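Local coordinates for protein separin (Saccharomyces cerevisiae, PDB 5U1T) that is a caspase-like cysteine protease that cleaves the MCD1/SCC1 subunit of cohesin at the onset of anaphase and so drives chromosome segregation, at residues I1382-S1387 against A1584-G1589; S1413-P1418 against N1464-I1469; T1487-S1492 against G1520-V1525; F1493-S1498 against M1524-L1529; W1530-K1535 against Y1579-A1584. All blocks are in the same frame, centred on the assembly; numbering follows the deposited sequence.

Interaction 1 (I1382-S1387 against A1584-G1589); sequences ITRVPS and APVIYG
R1384 and Y1588 meet because each first torsion sets CG beside its own backbone N (chi1 -61° and -81°), and the arginine then runs out extended past the phenol. CB of R1384 lies over the middle of the Y1588 ring, 3.6 Å from the centroid, a CH-pi contact close to the ring normal. Farther out, CG2 of V1586 sits over one face of the guanidinium, 3.3 Å from NE of R1384, whereas Y1588 OH lies near the guanidinium plane at its edge and takes only a weak bond from NH1. Stronger partners of these polar ends are E1372, in a salt bridge with R1384 NE, H1367, whose O takes NH1 and whose ND1 bonds Y1588 OH, and F1369, whose O takes NH2.

The backbones form a single bridge between R1384 and Y1588: R1384 N bonds I1587 O (2.8 Å), and G1589 N bonds R1384 O (2.9 Å). T1383 OG1 adds a bond to G1589 O (2.8 Å), and the backbone angles of G1589 call for glycine. The strands meet at 62°. Strand 1382-1385 pairs in parallel with 1353-1362, whereas 1585-1589 is the antiparallel end strand of a mixed six-stranded sheet, as in the caspase-like fold.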
# COMPACT_ATOMS: atom_id res chain seq x y z
N ILE A 1382 53.33 4.01 16.84
CA ILE A 1382 52.05 4.49 16.33
C ILE A 1382 50.90 3.51 16.53
O ILE A 1382 51.03 2.32 16.27
CB ILE A 1382 52.15 4.81 14.82
CG1 ILE A 1382 53.19 5.90 14.55
CG2 ILE A 1382 50.80 5.19 14.24
CD1 ILE A 1382 53.43 6.14 13.08
N THR A 1383 49.77 4.02 17.01
CA THR A 1383 48.49 3.33 16.85
C THR A 1383 47.55 4.22 16.05
O THR A 1383 47.66 5.44 16.09
CB THR A 1383 47.84 2.96 18.19
OG1 THR A 1383 47.82 4.10 19.06
CG2 THR A 1383 48.60 1.84 18.86
N ARG A 1384 46.62 3.59 15.33
CA ARG A 1384 45.54 4.29 14.66
C ARG A 1384 44.31 4.46 15.54
O ARG A 1384 44.06 3.67 16.44
CB ARG A 1384 45.13 3.55 13.40
CG ARG A 1384 46.22 3.42 12.39
CD ARG A 1384 45.61 3.10 11.08
NE ARG A 1384 46.61 2.81 10.08
CZ ARG A 1384 46.31 2.54 8.82
NH1 ARG A 1384 45.05 2.54 8.43
NH2 ARG A 1384 47.27 2.28 7.95
N VAL A 1385 43.54 5.49 15.25
CA VAL A 1385 42.27 5.70 15.94
C VAL A 1385 41.26 6.23 14.92
O VAL A 1385 41.64 6.89 13.97
CB VAL A 1385 42.46 6.65 17.14
CG1 VAL A 1385 41.35 7.65 17.22
CG2 VAL A 1385 42.59 5.86 18.44
N PRO A 1386 39.98 5.88 15.06
CA PRO A 1386 39.04 6.38 14.05
C PRO A 1386 38.50 7.80 14.29
O PRO A 1386 37.97 8.38 13.35
CB PRO A 1386 37.90 5.35 14.09
CG PRO A 1386 37.96 4.77 15.46
CD PRO A 1386 39.40 4.80 15.88
N SER A 1387 38.67 8.36 15.49
CA SER A 1387 38.20 9.72 15.77
C SER A 1387 38.69 10.30 17.12
O SER A 1387 39.11 9.55 17.99
CB SER A 1387 36.67 9.75 15.75
OG SER A 1387 36.16 9.03 16.86
N ALA A 1584 51.27 -5.21 5.97
CA ALA A 1584 49.89 -5.60 6.23
C ALA A 1584 49.44 -5.37 7.68
O ALA A 1584 48.31 -4.92 7.90
CB ALA A 1584 49.71 -7.06 5.85
N PRO A 1585 50.29 -5.68 8.68
CA PRO A 1585 49.78 -5.47 10.04
C PRO A 1585 49.59 -4.01 10.44
O PRO A 1585 50.37 -3.18 10.00
CB PRO A 1585 50.84 -6.14 10.93
CG PRO A 1585 51.97 -6.44 10.06
CD PRO A 1585 51.48 -6.55 8.68
N VAL A 1586 48.56 -3.74 11.24
CA VAL A 1586 48.19 -2.40 11.70
C VAL A 1586 47.53 -2.49 13.09
O VAL A 1586 46.96 -3.52 13.42
CB VAL A 1586 47.23 -1.70 10.69
CG1 VAL A 1586 45.99 -2.56 10.41
CG2 VAL A 1586 46.87 -0.30 11.14
N ILE A 1587 47.63 -1.44 13.91
CA ILE A 1587 47.03 -1.40 15.24
C ILE A 1587 46.01 -0.27 15.40
O ILE A 1587 46.27 0.86 14.99
CB ILE A 1587 48.07 -1.19 16.34
CG1 ILE A 1587 49.22 -2.17 16.24
CG2 ILE A 1587 47.42 -1.28 17.70
CD1 ILE A 1587 50.45 -1.73 17.05
N TYR A 1588 44.85 -0.55 15.99
CA TYR A 1588 43.93 0.51 16.39
C TYR A 1588 43.78 0.52 17.92
O TYR A 1588 43.83 -0.54 18.55
CB TYR A 1588 42.56 0.33 15.72
CG TYR A 1588 42.47 0.82 14.28
CD1 TYR A 1588 42.99 0.08 13.24
CD2 TYR A 1588 41.84 2.03 13.98
CE1 TYR A 1588 42.88 0.51 11.94
CE2 TYR A 1588 41.74 2.47 12.68
CZ TYR A 1588 42.27 1.70 11.66
OH TYR A 1588 42.19 2.12 10.35
N GLY A 1589 43.61 1.71 18.50
CA GLY A 1589 43.44 1.84 19.94
C GLY A 1589 44.66 2.41 20.64
O GLY A 1589 45.33 3.30 20.11

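Interaction 2 (S1413-P1418 against N1464-I1469); sequences SMILNP and NLFVYI
I1415 sits against both F1466 and Y1468, and these three side chains make the apolar centre of the contact. Its CD1 meets F1466 CE1 at 3.8 Å while its CB rests 3.8 Å from Y1468 CD2; both approaches are oblique. The aromatic chains reach along the strand because each CG is anti to the backbone N (chi1 176° and 169°). P1418 extends the surface, with CG 3.8 Å from Y1468 CE2. On the other face of the sheet L1416 and I1469 lie side by side, CD1 to CD1 at 3.8 Å, and M1414 pairs likewise with V1467. M1459 of helix 1453-1461 covers the aromatic face; F1429 and F1433 of helix 1423-1436 cover the other.

Between the two faces runs the parallel pairing, alternating S1413 N to L1465 O (2.8 Å), V1467 N to S1413 O, I1415 N to V1467 O and I1469 N to I1415 O, and closed by N1417 N to I1469 O (3.0 Å). At the polar margin S1413 OG bonds S1463 OG, while Y1468 OH reaches H1471 O. All this marks a buried core strand pair: backbone polarity is spent within the sheet, and hydrophobic side chains join it to helices on both faces.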
# COMPACT_ATOMS: atom_id res chain seq x y z
N SER A 1413 43.33 -15.91 26.43
CA SER A 1413 42.64 -16.79 25.46
C SER A 1413 43.40 -16.88 24.15
O SER A 1413 44.04 -15.93 23.72
CB SER A 1413 41.22 -16.28 25.17
OG SER A 1413 40.44 -16.16 26.34
N MET A 1414 43.31 -18.04 23.50
CA MET A 1414 43.92 -18.21 22.20
C MET A 1414 43.16 -19.17 21.34
O MET A 1414 42.52 -20.10 21.82
CB MET A 1414 45.35 -18.69 22.34
CG MET A 1414 45.59 -19.44 23.61
SD MET A 1414 47.34 -19.43 24.00
CE MET A 1414 47.74 -17.77 23.45
N ILE A 1415 43.22 -18.91 20.04
CA ILE A 1415 42.57 -19.74 19.04
C ILE A 1415 43.61 -20.01 17.96
O ILE A 1415 44.28 -19.09 17.50
CB ILE A 1415 41.32 -19.06 18.47
CG1 ILE A 1415 40.34 -18.76 19.61
CG2 ILE A 1415 40.68 -19.91 17.40
CD1 ILE A 1415 39.14 -17.98 19.20
N LEU A 1416 43.79 -21.27 17.58
CA LEU A 1416 44.85 -21.62 16.64
C LEU A 1416 44.36 -22.56 15.55
O LEU A 1416 43.97 -23.68 15.84
CB LEU A 1416 46.02 -22.26 17.39
CG LEU A 1416 47.26 -22.57 16.57
CD1 LEU A 1416 47.72 -21.31 15.86
CD2 LEU A 1416 48.37 -23.11 17.46
N ASN A 1417 44.38 -22.10 14.30
CA ASN A 1417 44.00 -22.92 13.15
C ASN A 1417 42.59 -23.49 13.32
O ASN A 1417 42.39 -24.71 13.27
CB ASN A 1417 45.03 -24.05 12.95
CG ASN A 1417 44.80 -24.89 11.70
OD1 ASN A 1417 44.13 -24.47 10.77
ND2 ASN A 1417 45.37 -26.09 11.68
N PRO A 1418 41.58 -22.61 13.50
CA PRO A 1418 40.23 -23.06 13.87
C PRO A 1418 39.57 -23.86 12.77
O PRO A 1418 38.39 -24.16 12.87
CB PRO A 1418 39.46 -21.75 14.10
CG PRO A 1418 40.47 -20.64 13.98
CD PRO A 1418 41.59 -21.18 13.16
N ASN A 1464 42.48 -11.22 29.72
CA ASN A 1464 43.46 -10.15 29.75
C ASN A 1464 44.09 -9.98 28.38
O ASN A 1464 44.61 -8.92 28.03
CB ASN A 1464 44.53 -10.42 30.80
CG ASN A 1464 43.99 -10.37 32.21
OD1 ASN A 1464 44.26 -11.26 33.02
ND2 ASN A 1464 43.22 -9.33 32.50
N LEU A 1465 44.06 -11.06 27.61
CA LEU A 1465 44.58 -11.06 26.26
C LEU A 1465 43.82 -12.03 25.37
O LEU A 1465 43.57 -13.17 25.76
CB LEU A 1465 46.06 -11.41 26.25
CG LEU A 1465 46.62 -11.62 24.85
CD1 LEU A 1465 46.54 -10.33 24.06
CD2 LEU A 1465 48.05 -12.11 24.92
N PHE A 1466 43.44 -11.58 24.19
CA PHE A 1466 42.84 -12.46 23.20
C PHE A 1466 43.71 -12.57 21.96
O PHE A 1466 44.00 -11.56 21.33
CB PHE A 1466 41.45 -11.96 22.81
CG PHE A 1466 40.82 -12.76 21.73
CD1 PHE A 1466 40.18 -13.94 22.02
CD2 PHE A 1466 40.88 -12.34 20.42
CE1 PHE A 1466 39.60 -14.69 21.02
CE2 PHE A 1466 40.31 -13.09 19.41
CZ PHE A 1466 39.67 -14.26 19.71
N VAL A 1467 44.15 -13.77 21.61
CA VAL A 1467 44.92 -13.92 20.37
C VAL A 1467 44.30 -14.99 19.47
O VAL A 1467 43.84 -16.02 19.94
CB VAL A 1467 46.42 -14.23 20.66
CG1 VAL A 1467 46.73 -14.06 22.13
CG2 VAL A 1467 46.83 -15.60 20.15
N TYR A 1468 44.26 -14.70 18.17
CA TYR A 1468 43.53 -15.51 17.19
C TYR A 1468 44.32 -15.69 15.91
O TYR A 1468 44.67 -14.72 15.27
CB TYR A 1468 42.18 -14.86 16.88
CG TYR A 1468 41.41 -15.46 15.70
CD1 TYR A 1468 41.62 -14.99 14.40
CD2 TYR A 1468 40.47 -16.45 15.89
CE1 TYR A 1468 40.91 -15.52 13.33
CE2 TYR A 1468 39.76 -16.98 14.82
CZ TYR A 1468 39.98 -16.51 13.54
OH TYR A 1468 39.27 -17.04 12.49
N ILE A 1469 44.59 -16.93 15.52
CA ILE A 1469 45.27 -17.23 14.27
C ILE A 1469 44.41 -18.08 13.32
O ILE A 1469 44.08 -19.23 13.61
CB ILE A 1469 46.62 -17.95 14.52
CG1 ILE A 1469 47.43 -17.21 15.59
CG2 ILE A 1469 47.41 -18.10 13.23
CD1 ILE A 1469 48.83 -17.70 15.73

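Interaction 3 (T1487-S1492 against G1520-V1525); sequences TKIAPS and GGCPMV
I1489 lies along the backbone that ends helix 1513-1519. Its first torsion (chi1 -67°) sets CG1 beside the backbone N and within 3.3 Å of G1520 O; CD1 comes within 3.8 Å of G1520 CA, while CB of I1489 rests against C1522 CB at 3.9 Å. A side chain on G1520 would collide with that CD1. G1521, which ends the helix in a Schellman motif, likewise calls for glycine: its phi is positive (92°), and a CB would run into T1487 O, to which its CA donates a C-H contact (3.2 Å). Cutting I1489 back to an alanine would probably open a gap beside G1520 and let the helix end shift against this loop.

Farther along, the sulfur of C1522 lies near A1490 O and S1492. The M1524 chain bends at both its second and third torsions, curling CE back to 3.9 Å from P1491 CB; M1524 SD packs on I1587 CG2 of strand 1585-1589. S1492 folds its hydroxyl back to A1490 O (2.8 Å), and its N makes a backbone hydrogen bond across the segments to M1524 O (2.9 Å). Shape thus does most of the holding, with glycines, prolines and apolar side chains fitted together, and the parallel pairing of strands starts where S1492 comes beside V1525.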
# COMPACT_ATOMS: atom_id res chain seq x y z
N THR A 1487 30.86 -4.28 26.05
CA THR A 1487 31.30 -2.97 26.48
C THR A 1487 32.79 -3.01 26.79
O THR A 1487 33.49 -2.01 26.65
CB THR A 1487 30.50 -2.50 27.69
OG1 THR A 1487 30.39 -3.58 28.62
CG2 THR A 1487 29.10 -2.11 27.26
N LYS A 1488 33.27 -4.18 27.19
CA LYS A 1488 34.71 -4.37 27.41
C LYS A 1488 35.19 -5.65 26.69
O LYS A 1488 34.66 -6.74 26.90
CB LYS A 1488 35.04 -4.41 28.91
CG LYS A 1488 34.87 -3.06 29.64
CD LYS A 1488 35.29 -3.13 31.11
CE LYS A 1488 35.07 -1.81 31.88
NZ LYS A 1488 36.04 -0.70 31.54
N ILE A 1489 36.18 -5.48 25.82
CA ILE A 1489 36.81 -6.61 25.15
C ILE A 1489 38.32 -6.62 25.44
O ILE A 1489 38.93 -5.59 25.77
CB ILE A 1489 36.51 -6.56 23.63
CG1 ILE A 1489 35.02 -6.81 23.39
CG2 ILE A 1489 37.33 -7.59 22.85
CD1 ILE A 1489 34.66 -7.02 21.95
N ALA A 1490 38.90 -7.81 25.39
CA ALA A 1490 40.33 -7.98 25.59
C ALA A 1490 41.10 -7.45 24.40
O ALA A 1490 40.65 -7.57 23.26
CB ALA A 1490 40.67 -9.46 25.82
N PRO A 1491 42.27 -6.85 24.67
CA PRO A 1491 43.26 -6.53 23.63
C PRO A 1491 43.42 -7.71 22.68
O PRO A 1491 43.76 -8.80 23.13
CB PRO A 1491 44.54 -6.27 24.44
CG PRO A 1491 44.05 -5.75 25.75
CD PRO A 1491 42.74 -6.48 26.02
N SER A 1492 43.17 -7.53 21.40
CA SER A 1492 43.14 -8.66 20.49
C SER A 1492 44.25 -8.65 19.44
O SER A 1492 44.50 -7.64 18.78
CB SER A 1492 41.78 -8.73 19.81
OG SER A 1492 40.75 -8.75 20.77
N GLY A 1520 32.99 -2.82 20.53
CA GLY A 1520 32.82 -3.73 21.65
C GLY A 1520 33.61 -3.30 22.88
O GLY A 1520 33.53 -3.94 23.93
N GLY A 1521 34.38 -2.23 22.75
CA GLY A 1521 35.10 -1.71 23.90
C GLY A 1521 36.50 -2.28 24.01
O GLY A 1521 37.15 -2.16 25.05
N CYS A 1522 36.95 -2.93 22.94
CA CYS A 1522 38.35 -3.29 22.78
C CYS A 1522 39.17 -2.01 22.78
O CYS A 1522 38.81 -1.04 22.09
CB CYS A 1522 38.58 -4.08 21.49
SG CYS A 1522 40.24 -4.75 21.24
N PRO A 1523 40.25 -1.98 23.59
CA PRO A 1523 41.16 -0.85 23.75
C PRO A 1523 42.44 -0.97 22.91
O PRO A 1523 43.24 -0.04 22.86
CB PRO A 1523 41.49 -0.89 25.24
CG PRO A 1523 41.47 -2.32 25.56
CD PRO A 1523 40.48 -2.99 24.63
N MET A 1524 42.64 -2.12 22.26
CA MET A 1524 43.79 -2.33 21.38
C MET A 1524 43.51 -3.54 20.51
O MET A 1524 43.42 -4.65 21.02
CB MET A 1524 45.09 -2.55 22.18
CG MET A 1524 46.40 -2.54 21.35
SD MET A 1524 46.68 -3.86 20.14
CE MET A 1524 46.51 -5.31 21.17
N VAL A 1525 43.39 -3.34 19.21
CA VAL A 1525 43.13 -4.45 18.31
C VAL A 1525 44.09 -4.38 17.14
O VAL A 1525 44.31 -3.32 16.55
CB VAL A 1525 41.68 -4.46 17.81
CG1 VAL A 1525 41.29 -3.12 17.21
CG2 VAL A 1525 41.48 -5.59 16.81

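Interaction 4 (F1493-S1498 against M1524-L1529); sequences FLLGCS and MVLGNL
G1496 O is gripped by two groups, the amide of N1528 and the hydroxyl of S1499. The bond from N1528 ND2 is 2.9 Å long and nearly straight (164°); the oxygen lies close to the plane of the asparagine amide, yet ND2 stands above the carbonyl plane, well away from its lone pairs. The first torsion of N1528, -63°, sets CG beside the backbone N and turns the amide toward 1493-1498. S1499 OG is also placed to bond L1494 O, so the two carbonyl oxygens must share its one proton, and it accepts from N1528 N. A leucine here in place of N1528 removes the amide donor to G1496 O, and the loop carrying C1497 would probably be less firmly positioned.

Strand pairing here is brief. F1493 bridges L1526, and L1494 N makes a weak, bent bond to L1526 O (2.7 Å), after which two successive inverse gamma turns centred on L1494 and L1495 carry the chain off the sheet. The side chains fill in around this: L1526 CD1 meets F1493 CE1 at the ring edge, in its plane (3.7 Å); L1526 CD2 touches L1495 CD2 (3.7 Å); and L1494 CD1 touches V1525 CG2 (4.0 Å). An apolar base in a beta-alpha-beta unit, with the N1528 amide and S1499 hydroxyl above it, thus presents C1497, probably the catalytic cysteine, just beyond strand 1492-1494.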
# COMPACT_ATOMS: atom_id res chain seq x y z
N PHE A 1493 44.92 -9.79 19.29
CA PHE A 1493 45.84 -10.02 18.18
C PHE A 1493 45.13 -10.80 17.06
O PHE A 1493 45.22 -12.02 17.00
CB PHE A 1493 47.10 -10.77 18.64
CG PHE A 1493 48.03 -9.96 19.50
CD1 PHE A 1493 48.72 -8.89 18.97
CD2 PHE A 1493 48.22 -10.27 20.83
CE1 PHE A 1493 49.58 -8.13 19.76
CE2 PHE A 1493 49.09 -9.51 21.62
CZ PHE A 1493 49.76 -8.45 21.09
N LEU A 1494 44.41 -10.09 16.19
CA LEU A 1494 43.73 -10.72 15.06
C LEU A 1494 44.72 -11.09 13.95
O LEU A 1494 44.67 -10.52 12.86
CB LEU A 1494 42.65 -9.78 14.49
CG LEU A 1494 41.21 -9.86 14.99
CD1 LEU A 1494 41.13 -9.57 16.46
CD2 LEU A 1494 40.32 -8.92 14.22
N LEU A 1495 45.63 -12.02 14.21
CA LEU A 1495 46.71 -12.31 13.26
C LEU A 1495 46.27 -13.21 12.10
O LEU A 1495 46.81 -14.31 11.93
CB LEU A 1495 47.89 -12.95 13.98
CG LEU A 1495 48.24 -12.42 15.38
CD1 LEU A 1495 49.39 -13.21 16.03
CD2 LEU A 1495 48.58 -10.95 15.31
N GLY A 1496 45.31 -12.76 11.29
CA GLY A 1496 44.87 -13.54 10.14
C GLY A 1496 44.68 -12.73 8.87
O GLY A 1496 44.65 -11.50 8.91
N CYS A 1497 44.54 -13.42 7.74
CA CYS A 1497 44.21 -12.79 6.47
C CYS A 1497 43.07 -11.79 6.58
O CYS A 1497 41.95 -12.16 6.93
CB CYS A 1497 43.82 -13.83 5.42
SG CYS A 1497 45.21 -14.67 4.69
N SER A 1498 43.37 -10.53 6.29
CA SER A 1498 42.38 -9.48 6.08
C SER A 1498 41.49 -9.19 7.27
O SER A 1498 40.39 -8.69 7.10
CB SER A 1498 41.50 -9.82 4.88
OG SER A 1498 42.17 -9.59 3.65
N MET A 1524 42.64 -2.12 22.26
CA MET A 1524 43.79 -2.33 21.38
C MET A 1524 43.51 -3.54 20.51
O MET A 1524 43.42 -4.65 21.02
CB MET A 1524 45.09 -2.55 22.18
CG MET A 1524 46.40 -2.54 21.35
SD MET A 1524 46.68 -3.86 20.14
CE MET A 1524 46.51 -5.31 21.17
N VAL A 1525 43.39 -3.34 19.21
CA VAL A 1525 43.13 -4.45 18.31
C VAL A 1525 44.09 -4.38 17.14
O VAL A 1525 44.31 -3.32 16.55
CB VAL A 1525 41.68 -4.46 17.81
CG1 VAL A 1525 41.29 -3.12 17.21
CG2 VAL A 1525 41.48 -5.59 16.81
N LEU A 1526 44.69 -5.52 16.83
CA LEU A 1526 45.74 -5.59 15.83
C LEU A 1526 45.35 -6.57 14.72
O LEU A 1526 45.09 -7.74 15.01
CB LEU A 1526 47.05 -5.98 16.50
CG LEU A 1526 48.38 -6.04 15.75
CD1 LEU A 1526 49.56 -5.96 16.75
CD2 LEU A 1526 48.48 -7.32 14.92
N GLY A 1527 45.32 -6.11 13.47
CA GLY A 1527 44.97 -6.96 12.35
C GLY A 1527 45.77 -6.67 11.11
O GLY A 1527 46.69 -5.86 11.14
N ASN A 1528 45.44 -7.34 10.01
CA ASN A 1528 46.09 -7.11 8.72
C ASN A 1528 45.18 -6.42 7.74
O ASN A 1528 44.01 -6.72 7.69
CB ASN A 1528 46.56 -8.42 8.09
CG ASN A 1528 47.60 -9.12 8.91
OD1 ASN A 1528 48.65 -8.55 9.24
ND2 ASN A 1528 47.33 -10.39 9.26
N LEU A 1529 45.75 -5.54 6.94
CA LEU A 1529 44.99 -4.73 6.00
C LEU A 1529 44.55 -5.52 4.77
O LEU A 1529 43.63 -5.12 4.08
CB LEU A 1529 45.81 -3.53 5.56
CG LEU A 1529 46.12 -2.46 6.59
CD1 LEU A 1529 47.15 -1.53 5.99
CD2 LEU A 1529 44.87 -1.70 7.00

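Interaction 5 (W1530-K1535 against Y1579-A1584)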
# COMPACT_ATOMS: atom_id res chain seq x y z
N TRP A 1530 45.22 -6.64 4.51
CA TRP A 1530 44.87 -7.50 3.38
C TRP A 1530 45.29 -8.94 3.68
O TRP A 1530 45.69 -9.24 4.80
CB TRP A 1530 45.52 -7.01 2.10
CG TRP A 1530 46.96 -6.62 2.28
CD1 TRP A 1530 48.02 -7.46 2.40
CD2 TRP A 1530 47.49 -5.29 2.37
NE1 TRP A 1530 49.19 -6.74 2.55
CE2 TRP A 1530 48.88 -5.40 2.54
CE3 TRP A 1530 46.92 -4.01 2.31
CZ2 TRP A 1530 49.71 -4.29 2.65
CZ3 TRP A 1530 47.74 -2.92 2.43
CH2 TRP A 1530 49.12 -3.06 2.59
N ASP A 1531 45.20 -9.83 2.69
CA ASP A 1531 45.56 -11.22 2.93
C ASP A 1531 47.07 -11.37 3.00
O ASP A 1531 47.80 -10.72 2.25
CB ASP A 1531 45.00 -12.17 1.86
CG ASP A 1531 43.50 -12.05 1.67
OD1 ASP A 1531 42.79 -11.60 2.60
OD2 ASP A 1531 43.03 -12.42 0.57
N VAL A 1532 47.52 -12.23 3.90
CA VAL A 1532 48.94 -12.50 4.08
C VAL A 1532 49.22 -14.00 3.96
O VAL A 1532 48.33 -14.80 4.18
CB VAL A 1532 49.40 -12.00 5.44
CG1 VAL A 1532 49.36 -10.49 5.47
CG2 VAL A 1532 48.52 -12.57 6.53
N THR A 1533 50.43 -14.37 3.59
CA THR A 1533 50.76 -15.78 3.38
C THR A 1533 51.52 -16.35 4.59
O THR A 1533 52.24 -15.63 5.28
CB THR A 1533 51.58 -15.98 2.09
OG1 THR A 1533 52.84 -15.29 2.20
CG2 THR A 1533 50.80 -15.47 0.88
N ASP A 1534 51.37 -17.66 4.83
CA ASP A 1534 51.55 -18.18 6.20
C ASP A 1534 52.98 -18.17 6.74
O ASP A 1534 53.18 -17.76 7.88
CB ASP A 1534 50.92 -19.59 6.31
CG ASP A 1534 51.84 -20.72 5.84
OD1 ASP A 1534 52.01 -20.91 4.62
OD2 ASP A 1534 52.36 -21.46 6.70
N LYS A 1535 53.97 -18.59 5.96
CA LYS A 1535 55.35 -18.62 6.49
C LYS A 1535 55.83 -17.24 6.94
O LYS A 1535 56.39 -17.10 8.03
CB LYS A 1535 56.34 -19.19 5.48
CG LYS A 1535 56.14 -20.66 5.18
CD LYS A 1535 57.13 -21.17 4.17
CE LYS A 1535 57.31 -22.66 4.36
NZ LYS A 1535 57.79 -22.92 5.75
N TYR A 1579 56.63 -5.76 1.81
CA TYR A 1579 55.43 -4.95 1.72
C TYR A 1579 54.15 -5.79 1.66
O TYR A 1579 53.28 -5.60 2.49
CB TYR A 1579 55.51 -3.99 0.53
CG TYR A 1579 56.68 -3.06 0.65
CD1 TYR A 1579 57.94 -3.45 0.20
CD2 TYR A 1579 56.56 -1.82 1.28
CE1 TYR A 1579 59.02 -2.63 0.35
CE2 TYR A 1579 57.65 -0.99 1.42
CZ TYR A 1579 58.87 -1.39 0.95
OH TYR A 1579 59.99 -0.59 1.07
N LEU A 1580 54.04 -6.70 0.69
CA LEU A 1580 52.81 -7.52 0.58
C LEU A 1580 52.44 -8.19 1.91
O LEU A 1580 51.26 -8.31 2.23
CB LEU A 1580 52.95 -8.60 -0.51
CG LEU A 1580 52.78 -8.22 -1.98
CD1 LEU A 1580 52.63 -9.46 -2.84
CD2 LEU A 1580 51.62 -7.25 -2.22
N ASN A 1581 53.44 -8.60 2.69
CA ASN A 1581 53.20 -9.18 4.00
C ASN A 1581 53.54 -8.23 5.16
O ASN A 1581 52.69 -8.00 6.04
CB ASN A 1581 53.98 -10.48 4.14
CG ASN A 1581 53.26 -11.66 3.50
OD1 ASN A 1581 52.07 -11.84 3.68
ND2 ASN A 1581 54.00 -12.45 2.73
N GLY A 1582 54.75 -7.66 5.14
CA GLY A 1582 55.23 -6.77 6.20
C GLY A 1582 54.49 -5.45 6.42
O GLY A 1582 54.52 -4.90 7.53
N ALA A 1583 53.82 -4.94 5.38
CA ALA A 1583 53.08 -3.68 5.50
C ALA A 1583 51.63 -3.93 5.90
O ALA A 1583 50.87 -2.99 6.13
CB ALA A 1583 53.13 -2.90 4.19
N ALA A 1584 51.27 -5.21 5.97
CA ALA A 1584 49.89 -5.60 6.23
C ALA A 1584 49.44 -5.37 7.68
O ALA A 1584 48.31 -4.92 7.90
CB ALA A 1584 49.71 -7.06 5.85
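The indole NE1 of W1530 bonds L1580 O at 2.6 Å, with the oxygen near the ring plane. That edge is turned to the loop because CG of W1530 stands between the backbone N and the carbonyl carbon (chi1 45°). One face of the indole is met by A1584, whose CA lies above the plane but displaced toward the rim, and CZ2 reaches A1583 CB at 4.0 Å. The methyl CB of A1584 meets both W1530 NE1 (3.4 Å) and V1532 CG1 (3.5 Å).

At the other end both polar atoms of the N1581 carboxamide engage T1533: OD1 accepts from T1533 N (3.0 Å) and ND2 donates to T1533 OG1 (3.1 Å), with a further weak bond from ND2 to D1536 OD2. T1533 occupies the N-cap position of helix 1534-1548 without a capping bond from its side chain, and its OG1 also bonds an acidic side chain of another protein chain.

In the next shell a type I turn from N1581 to A1584, closed by A1584 N to N1581 O (3.1 Å), shapes the loop. D1223 OD1 holds the backbone N atoms of Y1579 and L1580, while I1191 of helix 1180-1198 packs on the indole. The neighbouring D1531 comes within about 4 Å, side chain to side chain, of C1497. The contact joins the loop between strand 1524-1528 and helix 1534-1548 to the turn before strand 1585-1589, beside the C-terminal ends of the parallel strands, where proteases of this clan place their active site.

In the fold
Followed from the N terminus, the chain opens interaction 1 at strand 1382-1385 and closes it only at 1584-1589, so the other four contacts are nested within that loop. Interaction 2 closes first, pairing 1413-1418 with 1464-1469. Interactions 3 and 4 come after it and are staggered: both end on strand 1524-1528, share M1524 and V1525, and cross along the chain. Interaction 5 then links 1530-1535 to 1579-1584, meeting interaction 1 at A1584. Interactions 2 and 4 join neighbouring strands of one sheet, interaction 3 joins the loop entering strand 1492-1494 to a helix end and the start of 1524-1528, interaction 1 ties the edge strand to the sheet containing 1353-1362, and interaction 5 fixes the loops beside interaction 4.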